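Local coordinates for hypothetical protein (ST2072) (Sulfolobus tokodaii, PDB 1VE0), which is of unknown function but binds zinc and belongs to the YjbQ (UPF0047) family, at residues V10-R15 / L116-G121. Residues are numbered along the deposited sequence; the frame is centred on the assembly and turned at random.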
# COMPACT_ATOMS: atom_id res chain seq x y z
N VAL A 10 -7.76 -8.38 18.13
CA VAL A 10 -6.69 -7.98 19.02
C VAL A 10 -7.21 -6.75 19.73
O VAL A 10 -7.89 -5.91 19.13
CB VAL A 10 -5.38 -7.64 18.28
CG1 VAL A 10 -4.85 -8.88 17.57
CG2 VAL A 10 -5.62 -6.52 17.28
N LYS A 11 -6.89 -6.64 21.01
CA LYS A 11 -7.34 -5.51 21.79
C LYS A 11 -6.25 -4.46 21.87
O LYS A 11 -5.17 -4.74 22.40
CB LYS A 11 -7.72 -5.99 23.19
CG LYS A 11 -8.96 -5.33 23.76
CD LYS A 11 -8.79 -3.84 23.90
CE LYS A 11 -10.10 -3.19 24.31
NZ LYS A 11 -11.16 -3.45 23.29
N THR A 12 -6.50 -3.26 21.35
CA THR A 12 -5.49 -2.22 21.44
C THR A 12 -5.63 -1.55 22.81
O THR A 12 -6.74 -1.37 23.32
CB THR A 12 -5.56 -1.22 20.27
OG1 THR A 12 -6.77 -0.46 20.32
CG2 THR A 12 -5.50 -1.99 18.94
N ARG A 13 -4.49 -1.20 23.39
CA ARG A 13 -4.44 -0.67 24.74
C ARG A 13 -4.34 0.82 24.94
O ARG A 13 -4.28 1.28 26.07
CB ARG A 13 -3.26 -1.33 25.45
CG ARG A 13 -3.13 -2.82 25.15
CD ARG A 13 -1.69 -3.30 25.27
NE ARG A 13 -0.83 -2.85 24.18
CZ ARG A 13 0.42 -3.27 24.00
NH1 ARG A 13 1.15 -2.82 22.99
NH2 ARG A 13 0.95 -4.16 24.84
N SER A 14 -4.31 1.58 23.85
CA SER A 14 -4.16 3.02 23.97
C SER A 14 -4.69 3.69 22.71
O SER A 14 -5.10 3.00 21.78
CB SER A 14 -2.67 3.34 24.17
OG SER A 14 -2.48 4.64 24.68
N ARG A 15 -4.71 5.02 22.69
CA ARG A 15 -5.18 5.71 21.50
C ARG A 15 -4.24 5.32 20.36
O ARG A 15 -4.69 4.92 19.28
CB ARG A 15 -5.14 7.22 21.69
CG ARG A 15 -5.77 7.97 20.55
CD ARG A 15 -5.59 9.46 20.71
NE ARG A 15 -6.63 10.22 20.03
CZ ARG A 15 -6.63 11.54 19.92
NH1 ARG A 15 -7.62 12.15 19.28
NH2 ARG A 15 -5.64 12.25 20.44
N LEU A 116 0.06 -4.34 13.47
CA LEU A 116 -1.17 -3.55 13.40
C LEU A 116 -0.87 -2.21 14.08
O LEU A 116 -0.37 -2.18 15.19
CB LEU A 116 -2.33 -4.24 14.12
CG LEU A 116 -3.56 -3.36 14.43
CD1 LEU A 116 -4.21 -2.88 13.15
CD2 LEU A 116 -4.55 -4.15 15.25
N LEU A 117 -1.15 -1.10 13.39
CA LEU A 117 -0.92 0.23 13.95
C LEU A 117 -2.28 0.83 14.25
O LEU A 117 -3.15 0.90 13.38
CB LEU A 117 -0.14 1.13 12.96
CG LEU A 117 1.32 0.76 12.64
CD1 LEU A 117 1.92 1.81 11.69
CD2 LEU A 117 2.16 0.69 13.93
N GLU A 118 -2.46 1.24 15.50
CA GLU A 118 -3.72 1.80 16.00
C GLU A 118 -3.55 3.30 16.21
O GLU A 118 -2.56 3.74 16.80
CB GLU A 118 -4.06 1.10 17.32
CG GLU A 118 -5.20 1.69 18.14
CD GLU A 118 -6.54 1.56 17.47
OE1 GLU A 118 -6.83 2.39 16.57
OE2 GLU A 118 -7.31 0.63 17.83
N PHE A 119 -4.51 4.09 15.73
CA PHE A 119 -4.45 5.53 15.87
C PHE A 119 -5.72 6.08 16.53
O PHE A 119 -5.82 7.28 16.73
CB PHE A 119 -4.27 6.20 14.50
CG PHE A 119 -3.14 5.62 13.70
CD1 PHE A 119 -3.40 4.80 12.60
CD2 PHE A 119 -1.82 5.87 14.06
CE1 PHE A 119 -2.36 4.23 11.88
CE2 PHE A 119 -0.77 5.29 13.34
CZ PHE A 119 -1.04 4.48 12.25
N ASP A 120 -6.66 5.20 16.85
CA ASP A 120 -7.92 5.62 17.47
C ASP A 120 -8.39 4.60 18.52
O ASP A 120 -9.58 4.27 18.59
CB ASP A 120 -9.01 5.77 16.40
CG ASP A 120 -10.26 6.49 16.93
OD1 ASP A 120 -11.36 6.27 16.38
OD2 ASP A 120 -10.13 7.29 17.87
N GLY A 121 -7.45 4.10 19.32
CA GLY A 121 -7.80 3.13 20.35
C GLY A 121 -8.22 3.80 21.65
O GLY A 121 -8.35 5.01 21.70
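E118 reaches T12 at the point where strands 2-11 and 113-118 run out into loops. E118 CB lies 3.8 Å from CG2 of T12. With CG anti to the backbone N (chi1 170°), the chain passes between the hydroxyl of T12 and the carbonyl of R15, E118 CG standing 3.5 Å from R15 O. A bend at chi2 (67°) turns the carboxylate so that OE1 faces the loop that follows. The OG1 hydroxyl of T12 donates to E118 OE2, on its anti side, at 2.8 Å, the two side chains crossing at about a right angle. OE1 takes the N-H of D120 from above the carboxylate plane, while R125 forms a salt bridge to OE2 and probably steadies the buried charge. Beyond the carboxylate, G121 N binds R15 O almost straight (2.9 Å), in the carbonyl plane, and G121 CA rests against S14 O. Towards the strands, V10 CG2 and L116 CD2 meet tightly at 3.3 Å. The contact thus joins strand 2-11 of the five-stranded sheet, hydrogen-bonded to 124-133, to the middle strand of the three-stranded sheet, between 17-20 and 46-51; F119 packs on helix 84-93, and D120 hydrogen-bonds the zinc ligand N83.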